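Local coordinates for protein D-alanyl transferase DltD (Enterococcus faecium TX0133A04, PDB 6PFX) that probably takes part in the D-alanylation of lipoteichoic acid in the Gram-positive cell wall, as a membrane-associated transferase of the SGNH hydrolase clan, at residues Tyr32-Lys37 / Phe70-Pro75; Ser52-Ser57 / Asn227-Arg232; Asp128-Met133 / Thr160-Thr165; Leu277-Leu282 / Asn323-Asn328. One frame throughout, in Å; residues are numbered along the deposited sequence.

From the N terminus, interaction 1 closes first, bringing helix 28-35 back against the end of strand 68-71, one of the two edge strands of the parallel sheet. Interaction 2 opens inside that loop, at the turn before helix 56-62, and closes far along the chain on helix 219-233, so the two cross; they also touch, Leu71 packing on His55 and Ser57. Nested within the long loop of interaction 2, interaction 3 joins helices 123-132 and 157-167, its centre about 45 Å from that of interaction 2. Interaction 4 follows in series, setting helix 271-284 against the turn that leads into edge strand 330-332.

Interaction 1. Residues Tyr32-Lys37 / Phe70-Pro75; sequences YALSEK and FLLGAP
Ala33 and Phe70 make the tight end of this contact. The methyl of Ala33, on the last turns of helix 28-35, points at the strand and comes to 3.3 Å from CE2 of Phe70, with CD2 of the same ring at 3.5 Å from that CB. The approach to the ring is oblique. With chi1 of Phe70 at -162°, CG lies opposite the backbone N and the ring is carried off the strand toward the helix. Tyr39 and Ile12 also press on Ala33, while Val23 and Ser16 touch the Phe70 side chain.

Leu34 and Leu72 meet much more loosely: their CD1 methyls are 4.5 Å apart, and Pro41 of the neighbouring strand touches both side chains. The open side belongs to Tyr32 and Ser35, which are exposed, while Ala33 and Leu34 face inward. Ser35 folds its hydroxyl back onto the helix, OG donating to Tyr32 O over 2.7 Å, in the carbonyl plane and on a lone pair. Leu34 O accepts a hydrogen bond from Lys96 NZ.

The strand side is held by backbone bonds from Phe70 to Ile40 and Phe42. A helix laid across apolar residues at the edge of a parallel sheet, here on one of its two edge strands, 68-71, is consistent with the layered alpha/beta fold of the SGNH hydrolase clan.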
loop_
_atom_site.group_PDB
_atom_site.type_symbol
_atom_site.label_atom_id
_atom_site.label_comp_id
_atom_site.label_asym_id
_atom_site.label_seq_id
_atom_site.Cartn_x
_atom_site.Cartn_y
_atom_site.Cartn_z
ATOM N N TYR A 32 4.154 -15.985 -9.292
ATOM C CA TYR A 32 4.075 -17.367 -8.848
ATOM C C TYR A 32 3.530 -17.438 -7.429
ATOM O O TYR A 32 2.625 -18.227 -7.127
ATOM C CB TYR A 32 5.453 -18.019 -8.908
ATOM C CG TYR A 32 5.446 -19.426 -8.358
ATOM C CD1 TYR A 32 4.832 -20.446 -9.048
ATOM C CD2 TYR A 32 6.031 -19.722 -7.138
ATOM C CE1 TYR A 32 4.813 -21.732 -8.556
ATOM C CE2 TYR A 32 6.020 -21.000 -6.637
ATOM C CZ TYR A 32 5.410 -22.004 -7.352
ATOM O OH TYR A 32 5.397 -23.281 -6.849
ATOM N N ALA A 33 4.079 -16.620 -6.534
ATOM C CA ALA A 33 3.641 -16.666 -5.149
ATOM C C ALA A 33 2.159 -16.351 -5.048
ATOM O O ALA A 33 1.413 -17.051 -4.356
ATOM C CB ALA A 33 4.457 -15.685 -4.314
ATOM N N LEU A 34 1.715 -15.284 -5.728
ATOM C CA LEU A 34 0.306 -14.907 -5.683
ATOM C C LEU A 34 -0.589 -16.008 -6.241
ATOM O O LEU A 34 -1.744 -16.136 -5.815
ATOM C CB LEU A 34 0.094 -13.587 -6.428
ATOM C CG LEU A 34 0.692 -12.374 -5.712
ATOM C CD1 LEU A 34 0.693 -11.138 -6.593
ATOM C CD2 LEU A 34 -0.060 -12.091 -4.413
ATOM N N SER A 35 -0.070 -16.836 -7.157
ATOM C CA SER A 35 -0.860 -17.949 -7.675
ATOM C C SER A 35 -1.134 -19.020 -6.627
ATOM O O SER A 35 -2.049 -19.828 -6.824
ATOM C CB SER A 35 -0.203 -18.579 -8.912
ATOM O OG SER A 35 0.811 -19.524 -8.592
ATOM N N GLU A 36 -0.378 -19.043 -5.528
ATOM C CA GLU A 36 -0.589 -20.018 -4.470
ATOM C C GLU A 36 -1.636 -19.511 -3.489
ATOM O O GLU A 36 -1.654 -18.326 -3.130
ATOM C CB GLU A 36 0.707 -20.302 -3.712
ATOM C CG GLU A 36 1.853 -20.778 -4.578
ATOM C CD GLU A 36 3.105 -21.105 -3.777
ATOM O OE1 GLU A 36 3.020 -21.247 -2.536
ATOM O OE2 GLU A 36 4.183 -21.227 -4.394
ATOM N N LYS A 37 -2.498 -20.428 -3.047
ATOM C CA LYS A 37 -3.586 -20.078 -2.145
ATOM C C LYS A 37 -3.067 -19.463 -0.858
ATOM O O LYS A 37 -3.716 -18.580 -0.284
ATOM C CB LYS A 37 -4.379 -21.340 -1.802
ATOM C CG LYS A 37 -5.616 -21.132 -0.952
ATOM C CD LYS A 37 -6.199 -22.493 -0.554
ATOM C CE LYS A 37 -7.489 -22.370 0.251
ATOM N NZ LYS A 37 -8.700 -22.313 -0.617
ATOM N N PHE A 70 2.306 -11.785 1.750
ATOM C CA PHE A 70 3.350 -11.462 0.784
ATOM C C PHE A 70 3.407 -9.934 0.755
ATOM O O PHE A 70 2.447 -9.280 0.334
ATOM C CB PHE A 70 3.064 -12.055 -0.590
ATOM C CG PHE A 70 4.277 -12.115 -1.453
ATOM C CD1 PHE A 70 4.822 -10.951 -1.961
ATOM C CD2 PHE A 70 4.896 -13.322 -1.729
ATOM C CE1 PHE A 70 5.966 -10.989 -2.755
ATOM C CE2 PHE A 70 6.046 -13.369 -2.497
ATOM C CZ PHE A 70 6.575 -12.201 -3.023
ATOM N N LEU A 71 4.490 -9.361 1.269
ATOM C CA LEU A 71 4.541 -7.921 1.487
ATOM C C LEU A 71 4.918 -7.207 0.197
ATOM O O LEU A 71 6.011 -7.415 -0.344
ATOM C CB LEU A 71 5.542 -7.597 2.590
ATOM C CG LEU A 71 5.395 -8.398 3.881
ATOM C CD1 LEU A 71 6.452 -7.972 4.871
ATOM C CD2 LEU A 71 4.006 -8.223 4.483
ATOM N N LEU A 72 4.033 -6.336 -0.273
ATOM C CA LEU A 72 4.227 -5.662 -1.548
ATOM C C LEU A 72 4.335 -4.150 -1.426
ATOM O O LEU A 72 4.488 -3.466 -2.445
ATOM C CB LEU A 72 3.120 -6.057 -2.533
ATOM C CG LEU A 72 3.170 -7.512 -3.020
ATOM C CD1 LEU A 72 1.924 -7.842 -3.822
ATOM C CD2 LEU A 72 4.431 -7.780 -3.843
ATOM N N GLY A 73 4.288 -3.613 -0.243
ATOM C CA GLY A 73 4.687 -2.240 -0.050
ATOM C C GLY A 73 6.155 -2.111 0.348
ATOM O O GLY A 73 6.766 -3.064 0.834
ATOM N N ALA A 74 6.697 -0.912 0.140
ATOM C CA ALA A 74 8.073 -0.579 0.494
ATOM C C ALA A 74 8.157 0.935 0.647
ATOM O O ALA A 74 7.191 1.649 0.358
ATOM C CB ALA A 74 9.061 -1.084 -0.570
ATOM N N PRO A 75 9.280 1.466 1.129
ATOM C CA PRO A 75 9.337 2.922 1.340
ATOM C C PRO A 75 9.118 3.671 0.034
ATOM O O PRO A 75 9.862 3.503 -0.934
ATOM C CB PRO A 75 10.740 3.150 1.915
ATOM C CG PRO A 75 11.073 1.868 2.571
ATOM C CD PRO A 75 10.476 0.795 1.675
#

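Interaction 2. Residues Ser52-Ser57 / Asn227-Arg232; sequences SPFHPS and NQIGER
A type I beta turn from Ser52 to His55, whose last residue, His55, is the N-cap of helix 56-62, supplies one side of this contact; helix 219-233 supplies the other. The meeting is small and wholly apolar, and it runs through a single methyl. CD1 of Ile229 meets Pro53 CG end-on at 3.9 Å and lies 4.2 Å from Phe54 CE2, which it approaches obliquely from the opposite direction. Ile229 gets there because CG1 sits opposite its own carbonyl carbon (chi1 -64°) and CD1 continues the extended line away from the helix.

CB of Pro53 lies 4.0 Å above the centre of the Phe54 ring, so the methyl meets two groups already packed on each other. Trp351 of helix 351-365 touches both Phe54 and Ile229, and Leu222, Leu225 and Ala226 of helix 219-233 add to the packing on Phe54. The contact thus lies where the turn before helix 56-62 meets helices 219-233 and 351-365, at the periphery of the alpha/beta fold.

What shapes the turn is polar. Ser52 OG accepts from Phe54 N in an ST turn, and His55 N bonds back to Ser52 O. His55 is fixed at both ring nitrogens: NE2 is hydrogen-bonded to Leu48 O, while ND1 caps the helix, taking the N-H of Ser57 at 2.9 Å, with an N-H...acceptor angle of 156° and the donor 24° out of the imidazole plane.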
loop_
_atom_site.group_PDB
_atom_site.type_symbol
_atom_site.label_atom_id
_atom_site.label_comp_id
_atom_site.label_asym_id
_atom_site.label_seq_id
_atom_site.Cartn_x
_atom_site.Cartn_y
_atom_site.Cartn_z
ATOM N N SER A 52 7.626 -6.719 14.524
ATOM C CA SER A 52 7.516 -6.802 15.970
ATOM C C SER A 52 6.680 -8.052 16.222
ATOM O O SER A 52 6.207 -8.685 15.265
ATOM C CB SER A 52 6.792 -5.590 16.531
ATOM O OG SER A 52 5.398 -5.675 16.290
ATOM N N PRO A 53 6.441 -8.428 17.477
ATOM C CA PRO A 53 5.592 -9.605 17.726
ATOM C C PRO A 53 4.188 -9.489 17.146
ATOM O O PRO A 53 3.530 -10.525 16.979
ATOM C CB PRO A 53 5.580 -9.720 19.259
ATOM C CG PRO A 53 6.848 -9.031 19.693
ATOM C CD PRO A 53 7.028 -7.890 18.720
ATOM N N PHE A 54 3.731 -8.277 16.789
ATOM C CA PHE A 54 2.349 -8.024 16.367
ATOM C C PHE A 54 2.193 -7.809 14.873
ATOM O O PHE A 54 1.061 -7.683 14.391
ATOM C CB PHE A 54 1.777 -6.847 17.171
ATOM C CG PHE A 54 2.081 -6.983 18.618
ATOM C CD1 PHE A 54 1.378 -7.889 19.398
ATOM C CD2 PHE A 54 3.152 -6.314 19.173
ATOM C CE1 PHE A 54 1.705 -8.090 20.720
ATOM C CE2 PHE A 54 3.480 -6.499 20.510
ATOM C CZ PHE A 54 2.761 -7.391 21.280
ATOM N N HIS A 55 3.289 -7.806 14.136
ATOM C CA HIS A 55 3.256 -7.697 12.688
ATOM C C HIS A 55 2.497 -8.868 12.069
ATOM O O HIS A 55 2.545 -9.989 12.586
ATOM C CB HIS A 55 4.718 -7.690 12.241
ATOM C CG HIS A 55 4.913 -7.540 10.775
ATOM N ND1 HIS A 55 4.755 -8.586 9.894
ATOM C CD2 HIS A 55 5.279 -6.471 10.031
ATOM C CE1 HIS A 55 5.003 -8.167 8.667
ATOM N NE2 HIS A 55 5.316 -6.884 8.723
ATOM N N PRO A 56 1.769 -8.632 10.967
ATOM C CA PRO A 56 0.937 -9.701 10.387
ATOM C C PRO A 56 1.681 -10.985 10.071
ATOM O O PRO A 56 1.103 -12.074 10.177
ATOM C CB PRO A 56 0.373 -9.066 9.102
ATOM C CG PRO A 56 0.464 -7.589 9.320
ATOM C CD PRO A 56 1.621 -7.348 10.258
ATOM N N SER A 57 2.938 -10.894 9.640
ATOM C CA SER A 57 3.663 -12.110 9.303
ATOM C C SER A 57 4.031 -12.899 10.554
ATOM O O SER A 57 4.064 -14.135 10.515
ATOM C CB SER A 57 4.928 -11.762 8.522
ATOM O OG SER A 57 4.630 -11.068 7.317
ATOM N N ASN A 227 1.676 -3.104 25.064
ATOM C CA ASN A 227 1.861 -1.928 25.901
ATOM C C ASN A 227 3.193 -1.986 26.636
ATOM O O ASN A 227 3.870 -0.960 26.777
ATOM C CB ASN A 227 0.710 -1.801 26.896
ATOM C CG ASN A 227 -0.559 -1.278 26.265
ATOM O OD1 ASN A 227 -0.529 -0.567 25.260
ATOM N ND2 ASN A 227 -1.683 -1.589 26.884
ATOM N N GLN A 228 3.601 -3.180 27.089
ATOM C CA GLN A 228 4.883 -3.286 27.781
ATOM C C GLN A 228 6.041 -2.987 26.837
ATOM O O GLN A 228 6.953 -2.226 27.181
ATOM C CB GLN A 228 5.063 -4.665 28.409
ATOM C CG GLN A 228 4.113 -4.973 29.545
ATOM C CD GLN A 228 4.111 -6.448 29.927
ATOM O OE1 GLN A 228 4.510 -7.309 29.142
ATOM N NE2 GLN A 228 3.661 -6.743 31.141
ATOM N N ILE A 229 6.004 -3.548 25.630
ATOM C CA ILE A 229 7.075 -3.302 24.676
ATOM C C ILE A 229 7.068 -1.842 24.244
ATOM O O ILE A 229 8.120 -1.192 24.198
ATOM C CB ILE A 229 6.946 -4.279 23.493
ATOM C CG1 ILE A 229 7.150 -5.717 23.985
ATOM C CG2 ILE A 229 7.950 -3.944 22.418
ATOM C CD1 ILE A 229 6.856 -6.787 22.934
ATOM N N GLY A 230 5.892 -1.293 23.937
ATOM C CA GLY A 230 5.828 0.105 23.548
ATOM C C GLY A 230 6.403 1.016 24.614
ATOM O O GLY A 230 7.178 1.929 24.321
ATOM N N GLU A 231 6.031 0.783 25.872
ATOM C CA GLU A 231 6.535 1.639 26.941
ATOM C C GLU A 231 8.055 1.576 27.015
ATOM O O GLU A 231 8.727 2.606 27.143
ATOM C CB GLU A 231 5.904 1.229 28.268
ATOM C CG GLU A 231 6.131 2.187 29.415
ATOM C CD GLU A 231 5.331 1.787 30.638
ATOM O OE1 GLU A 231 5.153 0.565 30.864
ATOM O OE2 GLU A 231 4.867 2.698 31.355
ATOM N N ARG A 232 8.615 0.369 26.928
ATOM C CA ARG A 232 10.059 0.191 27.058
ATOM C C ARG A 232 10.813 0.790 25.881
ATOM O O ARG A 232 11.972 1.193 26.040
ATOM C CB ARG A 232 10.330 -1.312 27.211
ATOM C CG ARG A 232 11.769 -1.758 27.339
ATOM C CD ARG A 232 11.832 -3.300 27.165
ATOM N NE ARG A 232 10.689 -3.964 27.803
ATOM C CZ ARG A 232 10.123 -5.097 27.379
ATOM N NH1 ARG A 232 10.577 -5.722 26.301
ATOM N NH2 ARG A 232 9.084 -5.598 28.034
#

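Interaction 3. Residues Asp128-Met133 / Thr160-Thr165; sequences DWLFSM and TAILQT
The indole of Trp129 meets Leu163 at its rim: CD2 of the leucine lies near the ring plane, 3.6 Å from CZ3, with CH2 almost as close. One face of the same indole is covered from its own segment: Leu130 CD2 from the helix, 3.6 Å above the plane, and Met133 SD from just past its end, both offset toward the rim. This is helix-to-helix packing between the segments of helices 123-132 and 157-167, whose axes approach to 12.4 Å and run at 47° to each other. So wide a spacing is bridged by side chains alone, with no hydrogen bond between the two segments.

The ring of Trp129 leaves CA beside the carbonyl carbon (chi1 158°), which swings its long plane out toward the second helix. Its polar end is engaged elsewhere, NE1 binding Asp140 OD1 on helix 138-147. Leu143 and Leu147 of that helix also touch the indole, and Leu147 reaches Leu163 as well, making helix 138-147 a third wall of the cluster.

Next to the tryptophan, Leu130 and Ile162 face each other with the closest backbone approach, CA to CA 8.8 Å. Ile162 CG2 rests against both methyls of Leu130, 4.0 Å from Leu130 CD2 and 4.1 Å from Leu130 CD1.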
loop_
_atom_site.group_PDB
_atom_site.type_symbol
_atom_site.label_atom_id
_atom_site.label_comp_id
_atom_site.label_asym_id
_atom_site.label_seq_id
_atom_site.Cartn_x
_atom_site.Cartn_y
_atom_site.Cartn_z
ATOM N N ASP A 128 4.092 -5.101 -19.605
ATOM C CA ASP A 128 3.072 -6.088 -19.282
ATOM C C ASP A 128 1.679 -5.507 -19.507
ATOM O O ASP A 128 0.807 -6.139 -20.113
ATOM C CB ASP A 128 3.172 -6.510 -17.813
ATOM C CG ASP A 128 4.281 -7.521 -17.534
ATOM O OD1 ASP A 128 4.810 -8.151 -18.472
ATOM O OD2 ASP A 128 4.612 -7.680 -16.339
ATOM N N TRP A 129 1.450 -4.301 -18.982
ATOM C CA TRP A 129 0.156 -3.644 -19.116
ATOM C C TRP A 129 -0.172 -3.391 -20.578
ATOM O O TRP A 129 -1.252 -3.754 -21.055
ATOM C CB TRP A 129 0.202 -2.337 -18.329
ATOM C CG TRP A 129 -0.792 -1.310 -18.738
ATOM C CD1 TRP A 129 -2.155 -1.440 -18.764
ATOM C CD2 TRP A 129 -0.509 0.038 -19.142
ATOM N NE1 TRP A 129 -2.730 -0.257 -19.175
ATOM C CE2 TRP A 129 -1.741 0.661 -19.415
ATOM C CE3 TRP A 129 0.667 0.774 -19.309
ATOM C CZ2 TRP A 129 -1.830 1.989 -19.844
ATOM C CZ3 TRP A 129 0.575 2.092 -19.737
ATOM C CH2 TRP A 129 -0.664 2.683 -19.997
ATOM N N LEU A 130 0.769 -2.805 -21.318
ATOM C CA LEU A 130 0.505 -2.465 -22.711
ATOM C C LEU A 130 0.139 -3.698 -23.529
ATOM O O LEU A 130 -0.781 -3.650 -24.351
ATOM C CB LEU A 130 1.718 -1.772 -23.324
ATOM C CG LEU A 130 2.054 -0.391 -22.768
ATOM C CD1 LEU A 130 3.350 0.144 -23.363
ATOM C CD2 LEU A 130 0.941 0.600 -23.025
ATOM N N PHE A 131 0.871 -4.800 -23.351
ATOM C CA PHE A 131 0.583 -6.019 -24.105
ATOM C C PHE A 131 -0.668 -6.724 -23.602
ATOM O O PHE A 131 -1.207 -7.570 -24.325
ATOM C CB PHE A 131 1.800 -6.954 -24.090
ATOM C CG PHE A 131 2.933 -6.483 -24.971
ATOM C CD1 PHE A 131 2.895 -6.670 -26.346
ATOM C CD2 PHE A 131 4.035 -5.852 -24.430
ATOM C CE1 PHE A 131 3.934 -6.223 -27.158
ATOM C CE2 PHE A 131 5.072 -5.409 -25.240
ATOM C CZ PHE A 131 5.021 -5.600 -26.600
ATOM N N SER A 132 -1.154 -6.364 -22.409
ATOM C CA SER A 132 -2.364 -6.945 -21.845
ATOM C C SER A 132 -3.626 -6.259 -22.344
ATOM O O SER A 132 -4.702 -6.867 -22.308
ATOM C CB SER A 132 -2.350 -6.815 -20.311
ATOM O OG SER A 132 -2.794 -5.533 -19.870
ATOM N N MET A 133 -3.516 -5.010 -22.798
ATOM C CA MET A 133 -4.687 -4.221 -23.150
ATOM C C MET A 133 -5.358 -4.775 -24.397
ATOM O O MET A 133 -4.720 -4.932 -25.442
ATOM C CB MET A 133 -4.279 -2.772 -23.428
ATOM C CG MET A 133 -3.893 -1.977 -22.201
ATOM S SD MET A 133 -3.364 -0.298 -22.595
ATOM C CE MET A 133 -4.642 0.186 -23.730
ATOM N N THR A 160 6.711 6.519 -25.312
ATOM C CA THR A 160 5.987 7.780 -25.213
ATOM C C THR A 160 4.945 7.914 -26.319
ATOM O O THR A 160 3.819 8.367 -26.072
ATOM C CB THR A 160 6.988 8.939 -25.243
ATOM O OG1 THR A 160 7.763 8.940 -24.035
ATOM C CG2 THR A 160 6.265 10.251 -25.383
ATOM N N ALA A 161 5.298 7.546 -27.551
ATOM C CA ALA A 161 4.337 7.664 -28.642
ATOM C C ALA A 161 3.166 6.715 -28.439
ATOM O O ALA A 161 2.019 7.050 -28.755
ATOM C CB ALA A 161 5.025 7.396 -29.978
ATOM N N ILE A 162 3.438 5.526 -27.905
ATOM C CA ILE A 162 2.361 4.594 -27.595
ATOM C C ILE A 162 1.455 5.176 -26.517
ATOM O O ILE A 162 0.224 5.123 -26.626
ATOM C CB ILE A 162 2.942 3.216 -27.225
ATOM C CG1 ILE A 162 3.471 2.517 -28.486
ATOM C CG2 ILE A 162 1.896 2.394 -26.507
ATOM C CD1 ILE A 162 4.445 1.408 -28.183
ATOM N N LEU A 163 2.042 5.781 -25.483
ATOM C CA LEU A 163 1.213 6.354 -24.431
ATOM C C LEU A 163 0.375 7.515 -24.955
ATOM O O LEU A 163 -0.765 7.704 -24.520
ATOM C CB LEU A 163 2.066 6.826 -23.260
ATOM C CG LEU A 163 2.805 5.749 -22.480
ATOM C CD1 LEU A 163 3.672 6.392 -21.397
ATOM C CD2 LEU A 163 1.845 4.723 -21.877
ATOM N N GLN A 164 0.922 8.318 -25.875
ATOM C CA GLN A 164 0.124 9.381 -26.484
ATOM C C GLN A 164 -1.093 8.824 -27.230
ATOM O O GLN A 164 -2.177 9.419 -27.203
ATOM C CB GLN A 164 0.995 10.224 -27.417
ATOM C CG GLN A 164 2.063 11.066 -26.715
ATOM C CD GLN A 164 1.486 12.222 -25.916
ATOM O OE1 GLN A 164 0.267 12.385 -25.819
ATOM N NE2 GLN A 164 2.364 13.032 -25.334
ATOM N N THR A 165 -0.933 7.689 -27.911
ATOM C CA THR A 165 -2.063 7.047 -28.582
ATOM C C THR A 165 -3.146 6.655 -27.583
ATOM O O THR A 165 -4.336 6.914 -27.803
ATOM C CB THR A 165 -1.541 5.825 -29.341
ATOM O OG1 THR A 165 -0.609 6.253 -30.346
ATOM C CG2 THR A 165 -2.662 5.057 -29.996
#

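Interaction 4. Residues Leu277-Leu282 / Asn323-Asn328; sequences LVLDQL and NSQGFN
Phe327 lays its ring against Leu279, whose CD2 methyl sits over one face, 4.1 Å from the ring centroid and 14° off the normal, a CH-pi contact. Leu279 CB adds a second touch, 3.9 Å from Phe327 CE2. In both residues CG stands opposite the carbonyl carbon: chi1 of -60° in Leu279 aims its methyls outward from helix 271-284, and chi1 of -63° in Phe327 sends the ring back toward them. Leu282, one turn further on, brings CB obliquely to Phe327 CE1 at 4.1 Å. Tyr375 stacks on the same phenyl ring.

The loop is set by the end of helix 308-323, where Gly326, at a positive phi, forms a Schellman motif; the chain then enters strand 330-332 at the edge of the parallel sheet. Leu279 and Leu282 also pack on Phe291 of strand 288-293.

Gln325 extends beyond CG and crosses Leu279 at about a right angle, NE2 lying 3.5 Å from CD1. This is a van der Waals touch; the polar needs of the amide are met elsewhere: NE2 bonds to Gln321 O, and OE1 to Asp378 N and Gln276 NE2.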
loop_
_atom_site.group_PDB
_atom_site.type_symbol
_atom_site.label_atom_id
_atom_site.label_comp_id
_atom_site.label_asym_id
_atom_site.label_seq_id
_atom_site.Cartn_x
_atom_site.Cartn_y
_atom_site.Cartn_z
ATOM N N LEU A 277 -7.045 3.828 -9.749
ATOM C CA LEU A 277 -6.496 2.753 -10.564
ATOM C C LEU A 277 -6.469 1.447 -9.784
ATOM O O LEU A 277 -6.861 0.396 -10.300
ATOM C CB LEU A 277 -5.078 3.103 -11.008
ATOM C CG LEU A 277 -4.912 4.213 -12.033
ATOM C CD1 LEU A 277 -3.450 4.554 -12.232
ATOM C CD2 LEU A 277 -5.474 3.734 -13.354
ATOM N N VAL A 278 -5.985 1.494 -8.540
ATOM C CA VAL A 278 -5.993 0.319 -7.673
ATOM C C VAL A 278 -7.395 -0.254 -7.547
ATOM O O VAL A 278 -7.588 -1.464 -7.674
ATOM C CB VAL A 278 -5.416 0.694 -6.296
ATOM C CG1 VAL A 278 -5.659 -0.387 -5.292
ATOM C CG2 VAL A 278 -3.923 1.054 -6.414
ATOM N N LEU A 279 -8.389 0.593 -7.257
ATOM C CA LEU A 279 -9.768 0.126 -7.113
ATOM C C LEU A 279 -10.296 -0.492 -8.405
ATOM O O LEU A 279 -11.002 -1.509 -8.377
ATOM C CB LEU A 279 -10.647 1.294 -6.675
ATOM C CG LEU A 279 -10.276 1.943 -5.340
ATOM C CD1 LEU A 279 -11.375 2.925 -4.915
ATOM C CD2 LEU A 279 -10.050 0.878 -4.270
ATOM N N ASP A 280 -9.976 0.120 -9.543
ATOM C CA ASP A 280 -10.376 -0.423 -10.837
ATOM C C ASP A 280 -9.881 -1.852 -10.991
ATOM O O ASP A 280 -10.645 -2.750 -11.366
ATOM C CB ASP A 280 -9.815 0.508 -11.914
ATOM C CG ASP A 280 -10.358 0.230 -13.306
ATOM O OD1 ASP A 280 -9.776 -0.625 -14.007
ATOM O OD2 ASP A 280 -11.338 0.901 -13.708
ATOM N N GLN A 281 -8.608 -2.090 -10.689
ATOM C CA GLN A 281 -8.047 -3.419 -10.878
ATOM C C GLN A 281 -8.558 -4.404 -9.832
ATOM O O GLN A 281 -8.824 -5.563 -10.156
ATOM C CB GLN A 281 -6.521 -3.345 -10.896
ATOM C CG GLN A 281 -5.826 -4.628 -11.320
ATOM C CD GLN A 281 -6.041 -4.974 -12.789
ATOM O OE1 GLN A 281 -6.487 -4.149 -13.574
ATOM N NE2 GLN A 281 -5.726 -6.209 -13.156
ATOM N N LEU A 282 -8.705 -3.970 -8.577
ATOM C CA LEU A 282 -9.250 -4.849 -7.550
ATOM C C LEU A 282 -10.650 -5.291 -7.930
ATOM O O LEU A 282 -11.001 -6.468 -7.799
ATOM C CB LEU A 282 -9.261 -4.133 -6.202
ATOM C CG LEU A 282 -7.868 -3.944 -5.623
ATOM C CD1 LEU A 282 -7.967 -2.914 -4.496
ATOM C CD2 LEU A 282 -7.300 -5.193 -5.064
ATOM N N ASN A 323 -16.711 3.283 -0.357
ATOM C CA ASN A 323 -18.066 2.807 -0.116
ATOM C C ASN A 323 -18.969 3.042 -1.320
ATOM O O ASN A 323 -19.829 2.206 -1.630
ATOM C CB ASN A 323 -18.659 3.516 1.104
ATOM C CG ASN A 323 -18.008 3.110 2.400
ATOM O OD1 ASN A 323 -17.413 2.035 2.516
ATOM N ND2 ASN A 323 -18.149 3.958 3.404
ATOM N N SER A 324 -18.816 4.183 -1.993
ATOM C CA SER A 324 -19.692 4.482 -3.116
ATOM C C SER A 324 -19.534 3.463 -4.234
ATOM O O SER A 324 -20.424 3.338 -5.080
ATOM C CB SER A 324 -19.417 5.881 -3.676
ATOM O OG SER A 324 -18.161 5.944 -4.329
ATOM N N GLN A 325 -18.409 2.758 -4.273
ATOM C CA GLN A 325 -18.139 1.798 -5.327
ATOM C C GLN A 325 -18.229 0.357 -4.855
ATOM O O GLN A 325 -17.996 -0.561 -5.652
ATOM C CB GLN A 325 -16.752 2.085 -5.918
ATOM C CG GLN A 325 -16.629 3.517 -6.468
ATOM C CD GLN A 325 -15.306 3.723 -7.169
ATOM O OE1 GLN A 325 -15.193 3.545 -8.390
ATOM N NE2 GLN A 325 -14.291 4.106 -6.404
ATOM N N GLY A 326 -18.603 0.129 -3.604
ATOM C CA GLY A 326 -18.841 -1.210 -3.112
ATOM C C GLY A 326 -17.755 -1.790 -2.237
ATOM O O GLY A 326 -17.893 -2.942 -1.793
ATOM N N PHE A 327 -16.690 -1.037 -1.969
ATOM C CA PHE A 327 -15.632 -1.468 -1.059
ATOM C C PHE A 327 -16.050 -1.044 0.341
ATOM O O PHE A 327 -15.895 0.118 0.718
ATOM C CB PHE A 327 -14.315 -0.823 -1.459
ATOM C CG PHE A 327 -13.810 -1.218 -2.831
ATOM C CD1 PHE A 327 -13.032 -2.355 -2.994
ATOM C CD2 PHE A 327 -14.069 -0.432 -3.936
ATOM C CE1 PHE A 327 -12.536 -2.703 -4.219
ATOM C CE2 PHE A 327 -13.570 -0.767 -5.159
ATOM C CZ PHE A 327 -12.803 -1.921 -5.309
ATOM N N ASN A 328 -16.606 -1.980 1.113
ATOM C CA ASN A 328 -17.208 -1.633 2.393
ATOM C C ASN A 328 -16.493 -2.273 3.575
ATOM O O ASN A 328 -16.978 -2.168 4.710
ATOM C CB ASN A 328 -18.686 -2.037 2.433
ATOM C CG ASN A 328 -19.517 -1.322 1.403
ATOM O OD1 ASN A 328 -20.227 -1.945 0.609
ATOM N ND2 ASN A 328 -19.450 -0.012 1.414
#